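Long-range contact in alpha-fucosidase (Bifidobacterium bifidum, PDB 2EAB), which probably releases alpha-1,2-linked L-fucose from glycans by hydrolysis, this chain being the calcium-binding catalytic part of a longer membrane-associated glycoside hydrolase of family 95: residues I330-H343 / A366-R380. Residues are numbered along the deposited sequence; the frame is centred on the assembly and turned at random.
Sequences IYDRVKIDLGQSGH and AQKRELETLVYKYGR
Arg380 docks its guanidinium on the carbonyls that end helix 316-331. NH2 bonds Ile330 O at 3.0 Å, nearly straight and in the guanidinium plane, while NH1 reaches Tyr331 O at 2.8 Å on a more bent path. Val334 CG2 lies 3.3 Å above one face of the group, and NE turns to Ala435 O. A leucine in its place would probably leave both carbonyls without these donors and the turn from Tyr331 to Val334 less firmly held.

Packing stays tight along the buried side, where Val334, Ile336 and Leu338 point at the helix. Val334 CG1 meets the edge of the Tyr376 ring, Ile336 CG2 touches Lys377 CE and, more distantly, CD2 of that ring, and Leu338 CD1 touches Thr373 CG2 at 3.7 Å. Beyond them Gln340 bends back over Thr373 (chi2 -95°), its amide gripping Ile336 O and Leu338 N. The polar far end is also closely held: Ser341 OG bonds Glu370 OE1 at 2.7 Å, and Ser341 N approaches Ala366 O from above its carbonyl plane.

The other side is looser and wetter: a water joins Ile336 N to Lys377 NZ, which also pairs with Asp18, and Lys335 and Asp337 face away.

Strand 335-337 runs almost antiparallel to the 366-380 part of helix 365-386, with helix 767-780 packing against Ile336 and Tyr376. Pairing with strand 812-819, it joins the catalytic domain, an (alpha/alpha)6 barrel in this family, to the edge of the C-terminal beta sheet.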
loop_
_atom_site.group_PDB
_atom_site.type_symbol
_atom_site.label_atom_id
_atom_site.label_comp_id
_atom_site.label_asym_id
_atom_site.label_seq_id
_atom_site.Cartn_x
_atom_site.Cartn_y
_atom_site.Cartn_z
ATOM N N ILE A 330 -3.966 9.733 -14.982
ATOM C CA ILE A 330 -3.192 8.733 -14.251
ATOM C C ILE A 330 -3.569 7.317 -14.687
ATOM O O ILE A 330 -2.700 6.487 -14.960
ATOM C CB ILE A 330 -3.377 8.859 -12.719
ATOM C CG1 ILE A 330 -3.012 10.269 -12.243
ATOM C CG2 ILE A 330 -2.541 7.803 -11.993
ATOM C CD1 ILE A 330 -3.585 10.629 -10.881
ATOM N N TYR A 331 -4.870 7.040 -14.747
ATOM C CA TYR A 331 -5.331 5.685 -15.018
ATOM C C TYR A 331 -4.859 5.167 -16.375
ATOM O O TYR A 331 -4.469 4.012 -16.496
ATOM C CB TYR A 331 -6.856 5.586 -14.906
ATOM C CG TYR A 331 -7.365 4.176 -15.082
ATOM C CD1 TYR A 331 -7.422 3.289 -14.002
ATOM C CD2 TYR A 331 -7.763 3.715 -16.338
ATOM C CE1 TYR A 331 -7.869 1.990 -14.167
ATOM C CE2 TYR A 331 -8.216 2.418 -16.513
ATOM C CZ TYR A 331 -8.270 1.558 -15.423
ATOM O OH TYR A 331 -8.711 0.263 -15.572
ATOM N N ASP A 332 -4.903 6.024 -17.393
ATOM C CA ASP A 332 -4.598 5.576 -18.750
ATOM C C ASP A 332 -3.101 5.476 -19.074
ATOM O O ASP A 332 -2.737 5.141 -20.202
ATOM C CB ASP A 332 -5.353 6.419 -19.789
ATOM C CG ASP A 332 -6.842 6.090 -19.841
ATOM O OD1 ASP A 332 -7.220 4.941 -19.518
ATOM O OD2 ASP A 332 -7.631 6.980 -20.226
ATOM N N ARG A 333 -2.238 5.723 -18.086
ATOM C CA ARG A 333 -0.788 5.617 -18.296
ATOM C C ARG A 333 -0.344 4.194 -18.615
ATOM O O ARG A 333 0.645 3.997 -19.321
ATOM C CB ARG A 333 -0.025 6.112 -17.072
ATOM C CG ARG A 333 -0.121 7.600 -16.837
ATOM C CD ARG A 333 0.501 7.945 -15.511
ATOM N NE ARG A 333 0.412 9.368 -15.209
ATOM C CZ ARG A 333 0.861 9.919 -14.086
ATOM N NH1 ARG A 333 1.439 9.172 -13.154
ATOM N NH2 ARG A 333 0.737 11.225 -13.893
ATOM N N VAL A 334 -1.070 3.216 -18.082
ATOM C CA VAL A 334 -0.741 1.813 -18.261
ATOM C C VAL A 334 -1.847 1.129 -19.049
ATOM O O VAL A 334 -3.031 1.296 -18.753
ATOM C CB VAL A 334 -0.530 1.095 -16.895
ATOM C CG1 VAL A 334 -0.364 -0.412 -17.081
ATOM C CG2 VAL A 334 0.678 1.669 -16.172
ATOM N N LYS A 335 -1.450 0.362 -20.059
ATOM C CA LYS A 335 -2.376 -0.491 -20.792
ATOM C C LYS A 335 -1.818 -1.899 -20.811
ATOM O O LYS A 335 -0.603 -2.091 -20.887
ATOM C CB LYS A 335 -2.575 0.023 -22.220
ATOM C CG LYS A 335 -3.193 1.413 -22.306
ATOM C CD LYS A 335 -4.653 1.384 -21.869
ATOM C CE LYS A 335 -5.185 2.770 -21.572
ATOM N NZ LYS A 335 -6.646 2.718 -21.275
ATOM N N ILE A 336 -2.702 -2.885 -20.731
ATOM C CA ILE A 336 -2.285 -4.277 -20.731
ATOM C C ILE A 336 -3.272 -5.113 -21.541
ATOM O O ILE A 336 -4.488 -5.033 -21.334
ATOM C CB ILE A 336 -2.075 -4.832 -19.285
ATOM C CG1 ILE A 336 -1.511 -6.257 -19.329
ATOM C CG2 ILE A 336 -3.363 -4.732 -18.445
ATOM C CD1 ILE A 336 -0.978 -6.760 -17.999
ATOM N N ASP A 337 -2.735 -5.880 -22.485
ATOM C CA ASP A 337 -3.548 -6.737 -23.343
ATOM C C ASP A 337 -3.036 -8.165 -23.284
ATOM O O ASP A 337 -1.974 -8.484 -23.829
ATOM C CB ASP A 337 -3.558 -6.228 -24.793
ATOM C CG ASP A 337 -4.630 -6.900 -25.654
ATOM O OD1 ASP A 337 -5.295 -7.856 -25.194
ATOM O OD2 ASP A 337 -4.807 -6.458 -26.808
ATOM N N LEU A 338 -3.802 -9.014 -22.613
ATOM C CA LEU A 338 -3.491 -10.432 -22.521
ATOM C C LEU A 338 -4.501 -11.282 -23.286
ATOM O O LEU A 338 -4.502 -12.506 -23.166
ATOM C CB LEU A 338 -3.434 -10.874 -21.055
ATOM C CG LEU A 338 -2.418 -10.190 -20.141
ATOM C CD1 LEU A 338 -2.510 -10.785 -18.747
ATOM C CD2 LEU A 338 -0.997 -10.305 -20.693
ATOM N N GLY A 339 -5.351 -10.624 -24.072
ATOM C CA GLY A 339 -6.391 -11.310 -24.839
ATOM C C GLY A 339 -7.728 -11.357 -24.127
ATOM O O GLY A 339 -8.584 -12.189 -24.452
ATOM N N GLN A 340 -7.917 -10.451 -23.169
ATOM C CA GLN A 340 -9.126 -10.433 -22.347
ATOM C C GLN A 340 -10.379 -10.028 -23.106
ATOM O O GLN A 340 -10.329 -9.218 -24.033
ATOM C CB GLN A 340 -8.952 -9.491 -21.150
ATOM C CG GLN A 340 -8.721 -8.023 -21.508
ATOM C CD GLN A 340 -7.250 -7.646 -21.552
ATOM O OE1 GLN A 340 -6.380 -8.502 -21.706
ATOM N NE2 GLN A 340 -6.968 -6.356 -21.408
ATOM N N SER A 341 -11.501 -10.591 -22.667
ATOM C CA SER A 341 -12.816 -10.046 -22.953
ATOM C C SER A 341 -13.055 -8.831 -22.052
ATOM O O SER A 341 -12.226 -8.502 -21.193
ATOM C CB SER A 341 -13.897 -11.110 -22.725
ATOM O OG SER A 341 -13.729 -11.774 -21.485
ATOM N N GLY A 342 -14.183 -8.163 -22.260
ATOM C CA GLY A 342 -14.566 -7.004 -21.464
ATOM C C GLY A 342 -16.067 -6.820 -21.530
ATOM O O GLY A 342 -16.769 -7.650 -22.114
ATOM N N HIS A 343 -16.563 -5.728 -20.954
ATOM C CA HIS A 343 -18.012 -5.524 -20.838
ATOM C C HIS A 343 -18.714 -5.336 -22.189
ATOM O O HIS A 343 -19.932 -5.503 -22.288
ATOM C CB HIS A 343 -18.336 -4.364 -19.886
ATOM C CG HIS A 343 -18.209 -3.009 -20.510
ATOM N ND1 HIS A 343 -17.025 -2.305 -20.530
ATOM C CD2 HIS A 343 -19.123 -2.226 -21.131
ATOM C CE1 HIS A 343 -17.214 -1.147 -21.139
ATOM N NE2 HIS A 343 -18.480 -1.076 -21.513
ATOM N N ALA A 366 -10.340 -16.190 -22.547
ATOM C CA ALA A 366 -10.615 -14.752 -22.611
ATOM C C ALA A 366 -11.175 -14.223 -21.287
ATOM O O ALA A 366 -10.816 -13.128 -20.843
ATOM C CB ALA A 366 -11.569 -14.441 -23.755
ATOM N N GLN A 367 -12.049 -15.010 -20.665
ATOM C CA GLN A 367 -12.642 -14.654 -19.375
ATOM C C GLN A 367 -11.635 -14.690 -18.229
ATOM O O GLN A 367 -11.654 -13.813 -17.357
ATOM C CB GLN A 367 -13.843 -15.546 -19.076
ATOM C CG GLN A 367 -15.059 -15.203 -19.925
ATOM C CD GLN A 367 -16.163 -16.241 -19.842
ATOM O OE1 GLN A 367 -15.959 -17.348 -19.349
ATOM N NE2 GLN A 367 -17.343 -15.884 -20.339
ATOM N N LYS A 368 -10.755 -15.687 -18.228
ATOM C CA LYS A 368 -9.659 -15.719 -17.254
ATOM C C LYS A 368 -8.787 -14.474 -17.390
ATOM O O LYS A 368 -8.443 -13.837 -16.394
ATOM C CB LYS A 368 -8.802 -16.980 -17.395
ATOM C CG LYS A 368 -9.479 -18.259 -16.913
ATOM C CD LYS A 368 -8.496 -19.418 -16.836
ATOM C CE LYS A 368 -7.557 -19.287 -15.636
ATOM N NZ LYS A 368 -6.485 -20.312 -15.656
ATOM N N ARG A 369 -8.442 -14.117 -18.622
ATOM C CA ARG A 369 -7.654 -12.913 -18.857
ATOM C C ARG A 369 -8.418 -11.653 -18.458
ATOM O O ARG A 369 -7.816 -10.694 -17.972
ATOM C CB ARG A 369 -7.174 -12.837 -20.310
ATOM C CG ARG A 369 -6.337 -14.036 -20.780
ATOM C CD ARG A 369 -5.102 -14.321 -19.911
ATOM N NE ARG A 369 -4.537 -15.633 -20.240
ATOM C CZ ARG A 369 -4.613 -16.722 -19.473
ATOM N NH1 ARG A 369 -5.206 -16.692 -18.286
ATOM N NH2 ARG A 369 -4.073 -17.856 -19.892
ATOM N N GLU A 370 -9.738 -11.655 -18.640
ATOM C CA GLU A 370 -10.555 -10.531 -18.174
ATOM C C GLU A 370 -10.452 -10.338 -16.661
ATOM O O GLU A 370 -10.193 -9.226 -16.202
ATOM C CB GLU A 370 -12.021 -10.655 -18.603
ATOM C CG GLU A 370 -12.874 -9.483 -18.099
ATOM C CD GLU A 370 -14.315 -9.504 -18.577
ATOM O OE1 GLU A 370 -14.679 -10.387 -19.384
ATOM O OE2 GLU A 370 -15.088 -8.628 -18.135
ATOM N N LEU A 371 -10.646 -11.407 -15.894
ATOM C CA LEU A 371 -10.580 -11.280 -14.436
ATOM C C LEU A 371 -9.178 -10.893 -13.963
ATOM O O LEU A 371 -9.023 -10.022 -13.104
ATOM C CB LEU A 371 -11.067 -12.549 -13.725
ATOM C CG LEU A 371 -11.263 -12.388 -12.210
ATOM C CD1 LEU A 371 -12.305 -11.323 -11.883
ATOM C CD2 LEU A 371 -11.627 -13.702 -11.545
ATOM N N GLU A 372 -8.158 -11.519 -14.544
ATOM C CA GLU A 372 -6.775 -11.232 -14.168
ATOM C C GLU A 372 -6.397 -9.778 -14.455
ATOM O O GLU A 372 -5.814 -9.098 -13.600
ATOM C CB GLU A 372 -5.826 -12.216 -14.859
ATOM C CG GLU A 372 -5.993 -13.642 -14.338
ATOM C CD GLU A 372 -5.562 -14.725 -15.314
ATOM O OE1 GLU A 372 -4.900 -14.418 -16.335
ATOM O OE2 GLU A 372 -5.889 -15.902 -15.044
ATOM N N THR A 373 -6.744 -9.286 -15.641
ATOM C CA THR A 373 -6.433 -7.896 -15.973
ATOM C C THR A 373 -7.314 -6.894 -15.228
ATOM O O THR A 373 -6.860 -5.798 -14.908
ATOM C CB THR A 373 -6.445 -7.619 -17.496
ATOM O OG1 THR A 373 -7.732 -7.928 -18.044
ATOM C CG2 THR A 373 -5.365 -8.427 -18.208
ATOM N N LEU A 374 -8.561 -7.262 -14.935
ATOM C CA LEU A 374 -9.414 -6.390 -14.131
ATOM C C LEU A 374 -8.876 -6.215 -12.720
ATOM O O LEU A 374 -8.822 -5.094 -12.220
ATOM C CB LEU A 374 -10.853 -6.903 -14.072
ATOM C CG LEU A 374 -11.787 -6.604 -15.245
ATOM C CD1 LEU A 374 -13.139 -7.265 -15.003
ATOM C CD2 LEU A 374 -11.951 -5.103 -15.486
ATOM N N VAL A 375 -8.488 -7.315 -12.087
ATOM C CA VAL A 375 -7.913 -7.237 -10.740
ATOM C C VAL A 375 -6.627 -6.401 -10.763
ATOM O O VAL A 375 -6.422 -5.546 -9.897
ATOM C CB VAL A 375 -7.683 -8.634 -10.125
ATOM C CG1 VAL A 375 -6.912 -8.531 -8.808
ATOM C CG2 VAL A 375 -9.025 -9.337 -9.914
ATOM N N TYR A 376 -5.783 -6.627 -11.771
ATOM C CA TYR A 376 -4.577 -5.828 -11.956
ATOM C C TYR A 376 -4.903 -4.331 -12.007
ATOM O O TYR A 376 -4.319 -3.517 -11.280
ATOM C CB TYR A 376 -3.831 -6.244 -13.238
ATOM C CG TYR A 376 -2.706 -5.287 -13.539
ATOM C CD1 TYR A 376 -1.490 -5.394 -12.873
ATOM C CD2 TYR A 376 -2.883 -4.225 -14.425
ATOM C CE1 TYR A 376 -0.462 -4.495 -13.114
ATOM C CE2 TYR A 376 -1.864 -3.313 -14.665
ATOM C CZ TYR A 376 -0.661 -3.451 -14.003
ATOM O OH TYR A 376 0.337 -2.544 -14.241
ATOM N N LYS A 377 -5.840 -3.981 -12.885
ATOM C CA LYS A 377 -6.212 -2.593 -13.120
ATOM C C LYS A 377 -6.856 -1.968 -11.887
ATOM O O LYS A 377 -6.692 -0.777 -11.628
ATOM C CB LYS A 377 -7.169 -2.506 -14.306
ATOM C CG LYS A 377 -6.494 -2.763 -15.640
ATOM C CD LYS A 377 -7.516 -3.001 -16.735
ATOM C CE LYS A 377 -6.821 -3.123 -18.075
ATOM N NZ LYS A 377 -7.788 -3.294 -19.192
ATOM N N TYR A 378 -7.586 -2.786 -11.132
ATOM C CA TYR A 378 -8.271 -2.332 -9.922
ATOM C C TYR A 378 -7.279 -1.835 -8.880
ATOM O O TYR A 378 -7.566 -0.874 -8.172
ATOM C CB TYR A 378 -9.086 -3.474 -9.330
ATOM C CG TYR A 378 -10.281 -3.124 -8.455
ATOM C CD1 TYR A 378 -11.090 -2.008 -8.702
ATOM C CD2 TYR A 378 -10.640 -3.978 -7.423
ATOM C CE1 TYR A 378 -12.218 -1.752 -7.901
ATOM C CE2 TYR A 378 -11.752 -3.739 -6.633
ATOM C CZ TYR A 378 -12.537 -2.634 -6.879
ATOM O OH TYR A 378 -13.654 -2.424 -6.103
ATOM N N GLY A 379 -6.120 -2.485 -8.780
ATOM C CA GLY A 379 -5.091 -2.056 -7.841
ATOM C C GLY A 379 -4.597 -0.661 -8.163
ATOM O O GLY A 379 -4.289 0.119 -7.265
ATOM N N ARG A 380 -4.510 -0.349 -9.453
ATOM C CA ARG A 380 -4.148 0.995 -9.872
ATOM C C ARG A 380 -5.283 1.964 -9.546
ATOM O O ARG A 380 -5.058 3.004 -8.934
ATOM C CB ARG A 380 -3.791 1.027 -11.361
ATOM C CG ARG A 380 -2.560 0.187 -11.701
ATOM C CD ARG A 380 -2.067 0.393 -13.124
ATOM N NE ARG A 380 -1.467 1.709 -13.320
ATOM C CZ ARG A 380 -2.073 2.735 -13.911
ATOM N NH1 ARG A 380 -3.314 2.619 -14.376
ATOM N NH2 ARG A 380 -1.429 3.880 -14.050
HETATM O O HOH W 1 -5.613 -1.961 -20.822
HETATM O O HOH W 2 -17.003 -10.550 -20.611
#